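Local coordinates for L-Ala-D/L-Glu epimerase, a muconate lactonizing enzyme (Klebsiella pneumoniae subsp. pneumoniae MGH 78578, PDB 3FCP), which is a magnesium-binding member of the enolase superfamily, combining an enolase-type N-terminal domain with a TIM-barrel domain, at residues L143-D147 / T148-I152; L180-T183 / R184-E188; A272-I275 / A276-G279; G309-A312 / S313-W317; L362-D365 / K366-Y370. All coordinates share one frame; numbering follows the deposited sequence.

Contact 1: residues L143-D147 / T148-I152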
loop_
_atom_site.group_PDB
_atom_site.type_symbol
_atom_site.label_atom_id
_atom_site.label_comp_id
_atom_site.label_asym_id
_atom_site.label_seq_id
_atom_site.Cartn_x
_atom_site.Cartn_y
_atom_site.Cartn_z
ATOM N N LEU A 143 11.792 -26.847 -28.431
ATOM C CA LEU A 143 13.168 -27.165 -28.777
ATOM C C LEU A 143 13.865 -27.408 -27.446
ATOM O O LEU A 143 14.084 -26.475 -26.670
ATOM C CB LEU A 143 13.796 -25.983 -29.520
ATOM C CG LEU A 143 13.061 -25.628 -30.817
ATOM C CD1 LEU A 143 13.556 -24.307 -31.367
ATOM C CD2 LEU A 143 13.263 -26.742 -31.833
ATOM N N ALA A 144 14.183 -28.668 -27.167
ATOM C CA ALA A 144 14.832 -29.020 -25.909
ATOM C C ALA A 144 15.767 -30.223 -26.025
ATOM O O ALA A 144 15.826 -31.054 -25.119
ATOM C CB ALA A 144 13.774 -29.294 -24.847
ATOM N N SER A 145 16.501 -30.311 -27.130
ATOM C CA SER A 145 17.425 -31.423 -27.340
ATOM C C SER A 145 18.688 -31.241 -26.509
ATOM O O SER A 145 19.492 -32.163 -26.378
ATOM C CB SER A 145 17.808 -31.532 -28.818
ATOM O OG SER A 145 18.619 -30.440 -29.215
ATOM N N GLY A 146 18.857 -30.050 -25.947
ATOM C CA GLY A 146 20.037 -29.776 -25.150
ATOM C C GLY A 146 21.201 -29.341 -26.023
ATOM O O GLY A 146 22.270 -29.000 -25.517
ATOM N N ASP A 147 20.993 -29.354 -27.338
ATOM C CA ASP A 147 22.026 -28.951 -28.293
ATOM C C ASP A 147 21.533 -27.806 -29.180
ATOM O O ASP A 147 20.572 -27.962 -29.935
ATOM C CB ASP A 147 22.426 -30.137 -29.179
ATOM C CG ASP A 147 23.517 -29.774 -30.178
ATOM O OD1 ASP A 147 24.669 -29.561 -29.751
ATOM O OD2 ASP A 147 23.222 -29.690 -31.389
ATOM N N THR A 148 22.202 -26.660 -29.094
ATOM C CA THR A 148 21.823 -25.491 -29.879
ATOM C C THR A 148 21.697 -25.817 -31.364
ATOM O O THR A 148 20.687 -25.506 -31.993
ATOM C CB THR A 148 22.851 -24.359 -29.714
ATOM O OG1 THR A 148 23.008 -24.059 -28.323
ATOM C CG2 THR A 148 22.396 -23.109 -30.451
ATOM N N ALA A 149 22.733 -26.442 -31.917
ATOM C CA ALA A 149 22.750 -26.809 -33.329
ATOM C C ALA A 149 21.559 -27.696 -33.687
ATOM O O ALA A 149 20.854 -27.444 -34.665
ATOM C CB ALA A 149 24.061 -27.523 -33.669
ATOM N N LYS A 150 21.332 -28.738 -32.895
ATOM C CA LYS A 150 20.213 -29.636 -33.157
ATOM C C LYS A 150 18.878 -28.891 -33.120
ATOM O O LYS A 150 18.035 -29.076 -34.000
ATOM C CB LYS A 150 20.206 -30.784 -32.145
ATOM C CG LYS A 150 21.383 -31.738 -32.300
ATOM C CD LYS A 150 21.301 -32.908 -31.333
ATOM C CE LYS A 150 22.518 -33.817 -31.472
ATOM N NZ LYS A 150 22.476 -34.967 -30.524
ATOM N N ASP A 151 18.693 -28.042 -32.110
ATOM C CA ASP A 151 17.453 -27.278 -31.976
ATOM C C ASP A 151 17.201 -26.380 -33.181
ATOM O O ASP A 151 16.093 -26.347 -33.715
ATOM C CB ASP A 151 17.476 -26.420 -30.708
ATOM C CG ASP A 151 17.438 -27.249 -29.441
ATOM O OD1 ASP A 151 16.916 -28.385 -29.481
ATOM O OD2 ASP A 151 17.916 -26.759 -28.396
ATOM N N ILE A 152 18.229 -25.649 -33.599
ATOM C CA ILE A 152 18.107 -24.755 -34.745
ATOM C C ILE A 152 17.726 -25.518 -36.009
ATOM O O ILE A 152 16.887 -25.064 -36.786
ATOM C CB ILE A 152 19.423 -23.982 -34.996
ATOM C CG1 ILE A 152 19.607 -22.921 -33.904
ATOM C CG2 ILE A 152 19.408 -23.342 -36.382
ATOM C CD1 ILE A 152 20.921 -22.179 -33.972
HETATM O O HOH W 1 17.812 -27.594 -25.887
#
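Ser145 and Asp151 face each other where the loop after strand 136-143 turns into helix 148-158, an N-capped helix start in the barrel domain. The tight side gathers round Asp151. Its OD1 takes two donors from the same residue: Ser145 N, 3.1 Å away, is received by the syn lone pair of Asp151 OD1, and Ser145 OG comes at 2.7 Å from well above the carboxylate plane. Ser145 OG can bond this way while also accepting from the backbone N of Asp147, which makes an ST turn. With chi1 at -68° the CG of Asp151 lies beside its own backbone N, with OD1 within reach of Ser145. Deeper in, Leu143 lays CB against Asp151 CG at 3.9 Å, and its isobutyl end continues into a buried patch with Phe167, Leu169 and Leu190.

The other side is looser and faces solvent. In Asp147, the N-cap residue, CG anti to the backbone N (chi1 -179°) carries OD2 to the first turn, where it accepts from Lys150 N; the position of OD2 is less certain than the rest. The extended chain of Lys150 crosses this aspartate at about a right angle, and its NZ remains 5.4 Å from Asp147 OD2, so the opposite charges do not meet. Gly146 adopts a positive phi where the loop bends. On the Asp151 side a water bridges the loop and the carboxylate, accepting from Gly146 N at 2.7 Å and donating to Asp151 OD2 at 2.6 Å.

Contact 2: residues L180-T183 / R184-E188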
loop_
_atom_site.group_PDB
_atom_site.type_symbol
_atom_site.label_atom_id
_atom_site.label_comp_id
_atom_site.label_asym_id
_atom_site.label_seq_id
_atom_site.Cartn_x
_atom_site.Cartn_y
_atom_site.Cartn_z
ATOM N N LEU A 180 21.721 -18.347 -21.901
ATOM C CA LEU A 180 21.444 -17.117 -22.639
ATOM C C LEU A 180 22.097 -17.129 -24.019
ATOM O O LEU A 180 21.535 -16.609 -24.982
ATOM C CB LEU A 180 21.918 -15.883 -21.850
ATOM C CG LEU A 180 21.150 -15.538 -20.569
ATOM C CD1 LEU A 180 21.743 -14.291 -19.925
ATOM C CD2 LEU A 180 19.687 -15.313 -20.899
ATOM N N ARG A 181 23.287 -17.712 -24.114
ATOM C CA ARG A 181 23.985 -17.791 -25.399
ATOM C C ARG A 181 23.235 -18.775 -26.286
ATOM O O ARG A 181 23.132 -18.589 -27.500
ATOM C CB ARG A 181 25.431 -18.252 -25.191
ATOM C CG ARG A 181 26.287 -17.223 -24.467
ATOM C CD ARG A 181 27.655 -17.763 -24.076
ATOM N NE ARG A 181 28.420 -18.260 -25.216
ATOM C CZ ARG A 181 28.332 -19.496 -25.698
ATOM N NH1 ARG A 181 27.509 -20.374 -25.138
ATOM N NH2 ARG A 181 29.070 -19.857 -26.741
ATOM N N HIS A 182 22.711 -19.825 -25.661
ATOM C CA HIS A 182 21.934 -20.841 -26.363
ATOM C C HIS A 182 20.694 -20.187 -26.971
ATOM O O HIS A 182 20.430 -20.319 -28.165
ATOM C CB HIS A 182 21.517 -21.940 -25.379
ATOM C CG HIS A 182 20.460 -22.865 -25.902
ATOM N ND1 HIS A 182 20.699 -23.784 -26.901
ATOM C CD2 HIS A 182 19.161 -23.023 -25.548
ATOM C CE1 HIS A 182 19.596 -24.472 -27.137
ATOM N NE2 HIS A 182 18.647 -24.030 -26.330
ATOM N N THR A 183 19.942 -19.466 -26.146
ATOM C CA THR A 183 18.728 -18.817 -26.620
ATOM C C THR A 183 19.022 -17.727 -27.648
ATOM O O THR A 183 18.319 -17.613 -28.650
ATOM C CB THR A 183 17.893 -18.240 -25.434
ATOM O OG1 THR A 183 16.805 -17.454 -25.946
ATOM C CG2 THR A 183 18.748 -17.377 -24.543
ATOM N N ARG A 184 20.066 -16.937 -27.419
ATOM C CA ARG A 184 20.415 -15.877 -28.363
ATOM C C ARG A 184 20.693 -16.467 -29.749
ATOM O O ARG A 184 20.257 -15.919 -30.763
ATOM C CB ARG A 184 21.644 -15.104 -27.880
ATOM C CG ARG A 184 21.984 -13.895 -28.748
ATOM C CD ARG A 184 23.242 -13.192 -28.260
ATOM N NE ARG A 184 23.098 -12.695 -26.893
ATOM C CZ ARG A 184 22.281 -11.706 -26.537
ATOM N NH1 ARG A 184 22.217 -11.322 -25.266
ATOM N NH2 ARG A 184 21.532 -11.095 -27.449
ATOM N N ALA A 185 21.412 -17.588 -29.784
ATOM C CA ALA A 185 21.739 -18.252 -31.046
ATOM C C ALA A 185 20.475 -18.658 -31.797
ATOM O O ALA A 185 20.362 -18.454 -33.011
ATOM C CB ALA A 185 22.606 -19.482 -30.780
ATOM N N ILE A 186 19.519 -19.228 -31.070
ATOM C CA ILE A 186 18.270 -19.659 -31.679
ATOM C C ILE A 186 17.461 -18.465 -32.170
ATOM O O ILE A 186 16.852 -18.514 -33.241
ATOM C CB ILE A 186 17.428 -20.489 -30.684
ATOM C CG1 ILE A 186 18.188 -21.767 -30.316
ATOM C CG2 ILE A 186 16.080 -20.841 -31.305
ATOM C CD1 ILE A 186 17.537 -22.592 -29.225
ATOM N N VAL A 187 17.458 -17.391 -31.388
ATOM C CA VAL A 187 16.725 -16.190 -31.765
ATOM C C VAL A 187 17.274 -15.618 -33.075
ATOM O O VAL A 187 16.512 -15.233 -33.960
ATOM C CB VAL A 187 16.812 -15.112 -30.654
ATOM C CG1 VAL A 187 16.237 -13.789 -31.153
ATOM C CG2 VAL A 187 16.044 -15.580 -29.427
ATOM N N GLU A 188 18.598 -15.572 -33.197
ATOM C CA GLU A 188 19.238 -15.054 -34.407
ATOM C C GLU A 188 18.906 -15.923 -35.618
ATOM O O GLU A 188 18.549 -15.418 -36.681
ATOM C CB GLU A 188 20.759 -15.019 -34.242
ATOM C CG GLU A 188 21.249 -14.363 -32.972
ATOM C CD GLU A 188 22.762 -14.302 -32.902
ATOM O OE1 GLU A 188 23.422 -15.297 -33.284
ATOM O OE2 GLU A 188 23.290 -13.262 -32.454
#
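Ile186 sets its terminal methyl over one face of the His182 imidazole, one helical turn back. CD1 stands 3.7 Å from the ring centroid and 29° off the normal, a CH-pi contact displaced toward the NE2-CE1 side, with NE2 the nearest ring atom at 3.4 Å. Two torsions bring the groups together: the histidine ring swings out anti to its backbone N (chi1 167°), while CG1 of Ile186, at chi1 -63°, lies beside its own N and points back along the helix toward the ring. CG1 itself passes 3.4 Å from His182 O.

On a neighbouring face of the helix Thr183 and Val187 run side by side in the same direction. Their contact is lighter: Thr183 OG1 and Val187 CG2 are 4.0 Å apart, and CG2 also rests on the threonine's carbonyl oxygen.

Regular backbone bonds fix the spacing of these pairs. Ile186 N donates to His182 O at 3.2 Å and Val187 N to Thr183 O at 2.9 Å, with equivalent bonds from Arg184 and Ala185 to Leu180 and Arg181.

Further out, a hydrogen bond between His182 ND1 and Thr148 OG1 on helix 148-158 probably helps fix the imidazole's rotation, while Ile186 also packs on Ile152 of that helix and Leu169 of strand 166-170. Thr183 meets Leu169 as well, and Leu216 of helix 206-218. The helix is thus wedged between its two neighbours and covers the sheet, as expected of the helix in a beta-alpha-beta crossover of a TIM barrel, here joining strands 166-170 and 195-199.

Contact 3: residues A272-I275 / A276-G279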
loop_
_atom_site.group_PDB
_atom_site.type_symbol
_atom_site.label_atom_id
_atom_site.label_comp_id
_atom_site.label_asym_id
_atom_site.label_seq_id
_atom_site.Cartn_x
_atom_site.Cartn_y
_atom_site.Cartn_z
ATOM N N ALA A 272 -0.758 -20.120 -18.079
ATOM C CA ALA A 272 -0.669 -21.368 -18.830
ATOM C C ALA A 272 -1.791 -22.264 -18.314
ATOM O O ALA A 272 -1.630 -22.940 -17.301
ATOM C CB ALA A 272 0.691 -22.043 -18.595
ATOM N N LEU A 273 -2.930 -22.255 -18.997
ATOM C CA LEU A 273 -4.057 -23.092 -18.595
ATOM C C LEU A 273 -3.725 -24.561 -18.871
ATOM O O LEU A 273 -3.168 -24.890 -19.920
ATOM C CB LEU A 273 -5.317 -22.715 -19.385
ATOM C CG LEU A 273 -5.780 -21.258 -19.407
ATOM C CD1 LEU A 273 -6.964 -21.107 -20.362
ATOM C CD2 LEU A 273 -6.166 -20.826 -18.002
ATOM N N LYS A 274 -4.044 -25.437 -17.922
ATOM C CA LYS A 274 -3.822 -26.875 -18.092
ATOM C C LYS A 274 -4.964 -27.598 -17.394
ATOM O O LYS A 274 -5.245 -27.333 -16.228
ATOM C CB LYS A 274 -2.478 -27.304 -17.485
ATOM C CG LYS A 274 -1.255 -26.713 -18.202
ATOM C CD LYS A 274 0.048 -27.280 -17.664
ATOM C CE LYS A 274 1.256 -26.674 -18.395
ATOM N NZ LYS A 274 2.527 -27.253 -17.910
ATOM N N ILE A 275 -5.626 -28.516 -18.094
ATOM C CA ILE A 275 -6.745 -29.207 -17.466
ATOM C C ILE A 275 -6.313 -30.004 -16.239
ATOM O O ILE A 275 -7.062 -30.080 -15.257
ATOM C CB ILE A 275 -7.512 -30.124 -18.474
ATOM C CG1 ILE A 275 -6.641 -31.286 -18.946
ATOM C CG2 ILE A 275 -7.981 -29.298 -19.670
ATOM C CD1 ILE A 275 -7.405 -32.268 -19.859
ATOM N N ALA A 276 -5.100 -30.561 -16.277
ATOM C CA ALA A 276 -4.577 -31.353 -15.158
ATOM C C ALA A 276 -4.417 -30.542 -13.872
ATOM O O ALA A 276 -4.648 -31.056 -12.774
ATOM C CB ALA A 276 -3.230 -31.988 -15.536
ATOM N N LYS A 277 -4.007 -29.283 -14.008
ATOM C CA LYS A 277 -3.812 -28.411 -12.853
ATOM C C LYS A 277 -5.126 -27.932 -12.239
ATOM O O LYS A 277 -5.210 -27.735 -11.026
ATOM C CB LYS A 277 -2.978 -27.173 -13.233
ATOM C CG LYS A 277 -1.514 -27.448 -13.604
ATOM C CD LYS A 277 -0.692 -26.160 -13.745
ATOM C CE LYS A 277 -1.237 -25.221 -14.822
ATOM N NZ LYS A 277 -0.521 -23.901 -14.865
ATOM N N ALA A 278 -6.145 -27.756 -13.074
ATOM C CA ALA A 278 -7.434 -27.250 -12.609
ATOM C C ALA A 278 -8.474 -28.303 -12.242
ATOM O O ALA A 278 -9.398 -28.021 -11.477
ATOM C CB ALA A 278 -8.016 -26.317 -13.652
ATOM N N GLY A 279 -8.334 -29.507 -12.785
ATOM C CA GLY A 279 -9.306 -30.548 -12.501
ATOM C C GLY A 279 -10.193 -30.917 -13.686
ATOM O O GLY A 279 -11.274 -31.489 -13.503
#
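Lys277 folds back on Lys274 through two torsions: chi1 of -67° places CG beside the backbone N, and a bend at chi3 (-60°) then turns CE and NZ toward the strand that precedes the helix. Lys274, by contrast, is fully extended beyond CG. Its aliphatic chain lies under the bend, CB 3.6 Å and CD 3.7 Å from Lys277 CE. Methylene thus packs against methylene, while Lys274 NZ and Lys277 NZ end 5.5 Å apart.

The bend delivers Lys277 NZ to the carbonyl oxygen of Ala272, 2.8 Å away and approached nearly end-on at 161°. The same nitrogen bonds to Val253 O and forms a salt bridge with Asp250 OD1, while Lys274 NZ bonds to the other oxygen, Asp250 OD2. The two lysines therefore share one carboxylate between them, which probably helps to orient it.

The backbone from Ile275 to Ala278 is a single short helical turn. Lys274, its N-cap residue, offers its carbonyl oxygen for weak bonds from Lys277 N and Ala278 N; a firmer bond of 2.8 Å from Gly279 N to Ile275 O closes the turn, and Gly279 leaves it with positive phi.

Asp250 binds the magnesium ion together with Asn201 and Glu251. Both lysines thus contact a metal ligand from the second shell, at the C-terminal end of a barrel strand, where TIM barrels of the enolase superfamily carry their active site.

Contact 4: residues G309-A312 / S313-W317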
loop_
_atom_site.group_PDB
_atom_site.type_symbol
_atom_site.label_atom_id
_atom_site.label_comp_id
_atom_site.label_asym_id
_atom_site.label_seq_id
_atom_site.Cartn_x
_atom_site.Cartn_y
_atom_site.Cartn_z
ATOM N N GLY A 309 -5.953 -37.013 -23.466
ATOM C CA GLY A 309 -5.801 -35.814 -22.659
ATOM C C GLY A 309 -5.575 -34.566 -23.496
ATOM O O GLY A 309 -5.995 -33.465 -23.129
ATOM N N THR A 310 -4.898 -34.734 -24.626
ATOM C CA THR A 310 -4.633 -33.616 -25.510
ATOM C C THR A 310 -5.913 -33.106 -26.153
ATOM O O THR A 310 -6.168 -31.904 -26.137
ATOM C CB THR A 310 -3.613 -34.004 -26.596
ATOM O OG1 THR A 310 -2.332 -34.193 -25.985
ATOM C CG2 THR A 310 -3.508 -32.919 -27.660
ATOM N N VAL A 311 -6.739 -34.000 -26.695
ATOM C CA VAL A 311 -7.975 -33.540 -27.334
ATOM C C VAL A 311 -8.935 -32.976 -26.279
ATOM O O VAL A 311 -9.665 -32.021 -26.540
ATOM C CB VAL A 311 -8.679 -34.674 -28.156
ATOM C CG1 VAL A 311 -9.356 -35.674 -27.233
ATOM C CG2 VAL A 311 -9.699 -34.060 -29.107
ATOM N N ALA A 312 -8.919 -33.562 -25.085
ATOM C CA ALA A 312 -9.770 -33.081 -23.997
ATOM C C ALA A 312 -9.417 -31.611 -23.759
ATOM O O ALA A 312 -10.303 -30.760 -23.624
ATOM C CB ALA A 312 -9.518 -33.894 -22.734
ATOM N N SER A 313 -8.117 -31.315 -23.720
ATOM C CA SER A 313 -7.653 -29.946 -23.517
ATOM C C SER A 313 -8.068 -29.063 -24.686
ATOM O O SER A 313 -8.530 -27.943 -24.485
ATOM C CB SER A 313 -6.129 -29.897 -23.389
ATOM O OG SER A 313 -5.673 -30.772 -22.382
ATOM N N LEU A 314 -7.894 -29.561 -25.909
ATOM C CA LEU A 314 -8.252 -28.784 -27.097
ATOM C C LEU A 314 -9.733 -28.394 -27.135
ATOM O O LEU A 314 -10.070 -27.305 -27.577
ATOM C CB LEU A 314 -7.902 -29.534 -28.394
ATOM C CG LEU A 314 -6.510 -29.540 -29.055
ATOM C CD1 LEU A 314 -5.882 -28.146 -29.046
ATOM C CD2 LEU A 314 -5.625 -30.506 -28.358
ATOM N N HIS A 315 -10.620 -29.271 -26.681
ATOM C CA HIS A 315 -12.042 -28.931 -26.688
ATOM C C HIS A 315 -12.285 -27.692 -25.824
ATOM O O HIS A 315 -13.092 -26.832 -26.177
ATOM C CB HIS A 315 -12.880 -30.105 -26.187
ATOM C CG HIS A 315 -13.192 -31.115 -27.249
ATOM N ND1 HIS A 315 -14.079 -30.867 -28.275
ATOM C CD2 HIS A 315 -12.714 -32.364 -27.460
ATOM C CE1 HIS A 315 -14.135 -31.919 -29.071
ATOM N NE2 HIS A 315 -13.317 -32.842 -28.599
ATOM N N ALA A 316 -11.578 -27.614 -24.697
ATOM C CA ALA A 316 -11.685 -26.473 -23.790
ATOM C C ALA A 316 -11.027 -25.238 -24.412
ATOM O O ALA A 316 -11.608 -24.150 -24.417
ATOM C CB ALA A 316 -11.025 -26.804 -22.445
ATOM N N TRP A 317 -9.822 -25.411 -24.951
ATOM C CA TRP A 317 -9.094 -24.302 -25.571
ATOM C C TRP A 317 -9.871 -23.670 -26.729
ATOM O O TRP A 317 -9.779 -22.462 -26.960
ATOM C CB TRP A 317 -7.732 -24.773 -26.104
ATOM C CG TRP A 317 -6.753 -25.346 -25.092
ATOM C CD1 TRP A 317 -5.606 -26.046 -25.379
ATOM C CD2 TRP A 317 -6.840 -25.300 -23.658
ATOM N NE1 TRP A 317 -4.982 -26.435 -24.221
ATOM C CE2 TRP A 317 -5.718 -25.996 -23.150
ATOM C CE3 TRP A 317 -7.759 -24.742 -22.753
ATOM C CZ2 TRP A 317 -5.490 -26.154 -21.774
ATOM C CZ3 TRP A 317 -7.534 -24.899 -21.387
ATOM C CH2 TRP A 317 -6.406 -25.602 -20.910
#
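His315 lies alongside Val311, one turn earlier in helix 307-317, a buried helix of the TIM-barrel domain. Followed outward, its CB sits 3.7 Å from Ala312 O; with chi1 at -84° CG lies beside the backbone N and the ring runs back along the preceding turn. CG and then CD2 pass Val311 O, CD2 coming to 3.2 Å. Val311 CG2 lies 3.8 Å from His315 CD2 and 3.9 Å from NE2. At the tip, NE2 is satisfied by a hydrogen bond with Leu358 O, which probably helps hold the rotation of the imidazole, and the ring also touches Val125 and Ser126 of helix 125-128. The backbone N of His315 bonds in turn to Val311 O.

A second pair, Thr310 and Leu314, runs side by side in the same manner toward another face of the helix. Leu314 continues onto Leu137 of strand 136-143, while Thr310 OG1 turns back to Gly306 O. The model places Leu314 CD2 so near Thr310 O that the fine detail of this pair is doubtful.

On a further face Ser313 meets Ile275 of the short helix 275-278. Further along, its carbonyl oxygen lies over one face of the Trp317 ring system, 3.1 Å above the plane and displaced toward the rim. The serine's buried hydroxyl is returned to its own helix: Gly309 O accepts Ser313 N at 3.1 Å and Ser313 OG at 2.8 Å, from opposite faces of the carbonyl plane.

Contact 5: residues L362-D365 / K366-Y370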
loop_
_atom_site.group_PDB
_atom_site.type_symbol
_atom_site.label_atom_id
_atom_site.label_comp_id
_atom_site.label_asym_id
_atom_site.label_seq_id
_atom_site.Cartn_x
_atom_site.Cartn_y
_atom_site.Cartn_z
ATOM N N LEU A 362 -11.054 -45.518 -27.785
ATOM C CA LEU A 362 -10.032 -46.361 -27.183
ATOM C C LEU A 362 -9.756 -47.604 -28.034
ATOM O O LEU A 362 -10.684 -48.258 -28.514
ATOM C CB LEU A 362 -10.493 -46.791 -25.793
ATOM C CG LEU A 362 -9.448 -47.158 -24.746
ATOM C CD1 LEU A 362 -8.541 -45.963 -24.491
ATOM C CD2 LEU A 362 -10.156 -47.576 -23.459
ATOM N N ASP A 363 -8.477 -47.912 -28.234
ATOM C CA ASP A 363 -8.069 -49.094 -28.992
ATOM C C ASP A 363 -7.729 -50.124 -27.918
ATOM O O ASP A 363 -6.614 -50.136 -27.395
ATOM C CB ASP A 363 -6.824 -48.794 -29.835
ATOM C CG ASP A 363 -6.387 -49.982 -30.688
ATOM O OD1 ASP A 363 -6.517 -51.139 -30.229
ATOM O OD2 ASP A 363 -5.891 -49.756 -31.814
ATOM N N GLU A 364 -8.696 -50.973 -27.578
ATOM C CA GLU A 364 -8.492 -51.968 -26.534
ATOM C C GLU A 364 -7.262 -52.847 -26.697
ATOM O O GLU A 364 -6.579 -53.148 -25.717
ATOM C CB GLU A 364 -9.739 -52.842 -26.377
ATOM C CG GLU A 364 -10.835 -52.175 -25.557
ATOM C CD GLU A 364 -11.896 -53.153 -25.098
ATOM O OE1 GLU A 364 -12.653 -53.655 -25.960
ATOM O OE2 GLU A 364 -11.969 -53.424 -23.875
ATOM N N ASP A 365 -6.965 -53.258 -27.924
ATOM C CA ASP A 365 -5.799 -54.098 -28.142
ATOM C C ASP A 365 -4.542 -53.367 -27.690
ATOM O O ASP A 365 -3.698 -53.940 -27.013
ATOM C CB ASP A 365 -5.688 -54.499 -29.617
ATOM C CG ASP A 365 -6.770 -55.480 -30.032
ATOM O OD1 ASP A 365 -7.107 -56.364 -29.214
ATOM O OD2 ASP A 365 -7.275 -55.376 -31.172
ATOM N N LYS A 366 -4.421 -52.097 -28.060
ATOM C CA LYS A 366 -3.261 -51.313 -27.655
ATOM C C LYS A 366 -3.305 -51.032 -26.154
ATOM O O LYS A 366 -2.287 -51.111 -25.466
ATOM C CB LYS A 366 -3.209 -49.998 -28.436
ATOM C CG LYS A 366 -2.688 -50.138 -29.860
ATOM C CD LYS A 366 -2.497 -48.777 -30.498
ATOM C CE LYS A 366 -1.766 -48.875 -31.823
ATOM N NZ LYS A 366 -2.483 -49.763 -32.768
ATOM N N LEU A 367 -4.490 -50.710 -25.644
ATOM C CA LEU A 367 -4.635 -50.427 -24.223
ATOM C C LEU A 367 -4.036 -51.556 -23.405
ATOM O O LEU A 367 -3.198 -51.326 -22.534
ATOM C CB LEU A 367 -6.109 -50.269 -23.848
ATOM C CG LEU A 367 -6.372 -50.049 -22.352
ATOM C CD1 LEU A 367 -5.695 -48.759 -21.886
ATOM C CD2 LEU A 367 -7.873 -49.989 -22.105
ATOM N N HIS A 368 -4.466 -52.779 -23.694
ATOM C CA HIS A 368 -3.978 -53.945 -22.974
ATOM C C HIS A 368 -2.497 -54.198 -23.234
ATOM O O HIS A 368 -1.755 -54.555 -22.323
ATOM C CB HIS A 368 -4.812 -55.176 -23.350
ATOM C CG HIS A 368 -6.271 -55.030 -23.035
ATOM N ND1 HIS A 368 -6.730 -54.654 -21.790
ATOM C CD2 HIS A 368 -7.372 -55.202 -23.804
ATOM C CE1 HIS A 368 -8.050 -54.600 -21.805
ATOM N NE2 HIS A 368 -8.466 -54.927 -23.016
ATOM N N PHE A 369 -2.059 -53.998 -24.469
ATOM C CA PHE A 369 -0.659 -54.218 -24.805
ATOM C C PHE A 369 0.262 -53.311 -23.989
ATOM O O PHE A 369 1.271 -53.765 -23.454
ATOM C CB PHE A 369 -0.427 -53.965 -26.294
ATOM C CG PHE A 369 0.971 -54.281 -26.754
ATOM C CD1 PHE A 369 1.398 -55.602 -26.873
ATOM C CD2 PHE A 369 1.867 -53.258 -27.057
ATOM C CE1 PHE A 369 2.699 -55.902 -27.287
ATOM C CE2 PHE A 369 3.169 -53.545 -27.471
ATOM C CZ PHE A 369 3.586 -54.872 -27.587
ATOM N N TYR A 370 -0.090 -52.030 -23.889
ATOM C CA TYR A 370 0.736 -51.072 -23.157
ATOM C C TYR A 370 0.451 -50.918 -21.663
ATOM O O TYR A 370 1.154 -50.182 -20.972
ATOM C CB TYR A 370 0.661 -49.701 -23.840
ATOM C CG TYR A 370 1.262 -49.687 -25.227
ATOM C CD1 TYR A 370 2.617 -49.954 -25.422
ATOM C CD2 TYR A 370 0.473 -49.429 -26.350
ATOM C CE1 TYR A 370 3.176 -49.965 -26.704
ATOM C CE2 TYR A 370 1.023 -49.437 -27.636
ATOM C CZ TYR A 370 2.375 -49.705 -27.802
ATOM O OH TYR A 370 2.928 -49.702 -29.062
#
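Leu362 and Leu367 form a hydrophobic staple across the N-terminus of helix 364-370, with Asp363 between them as the N-cap. The leucines cross at a slant and touch through one methyl each, CD2 to CD2 at 3.6 Å. Beyond this contact they join two parts of the fold: Leu362 reaches Ile338, whereas Leu367 packs on Trp13 and Val15 of strand 7-17 in the N-terminal domain.

Asp363 divides its carboxylate between two jobs on Lys366. With CG anti to the backbone N (chi1 -178°) the group reaches over the first turn, where OD1 accepts from Lys366 N at 3.2 Å, the donor lying 60° out of the carboxylate plane. OD2 faces the side chain and makes a salt bridge of 3.5 Å with NZ, which is brought round by a bend at chi4 (58°). The lysine's CG and CD pass alongside the carboxylate on the way. Capping and charge pairing thus rest on the same group, and a negative carboxylate at this helix end should also suit the helix dipole. The carbonyl of Asp363 starts the helical hydrogen bonding, accepting from Leu367 N at 2.8 Å.

The outer face is more open and less tightly joined. Glu364 and His368 lie side by side, OE2 3.9 Å from NE2, and the carboxylate has a weak, long ion pair with Arg39. At the far end, Tyr370 OH bonds to Asp336 OD1, and Phe369 CD2 stands 3.5 Å above the centre of the Tyr370 ring.

Overall arrangement
Contacts 3 and 4 are buried and touch: the short helix after strand 270-273 leans on helix 307-317, with Leu273 O against the Trp317 ring. Contacts 1 and 2, both partly buried, share another part of the barrel domain, where helices 148-158 and 176-189 pack together; their centres lie 28 to 32 Å from the centres of contacts 3 and 4. Contact 5 lies at the surface, where the C-terminal helix meets the N-terminal domain. Chemistry follows place. Aspartate caps start the helices of contacts 1 and 5, contact 2 relies on CH-pi and aliphatic packing, contact 4 returns a buried hydroxyl to its helix, and contact 3 brings two lysines to a carboxylate that binds magnesium.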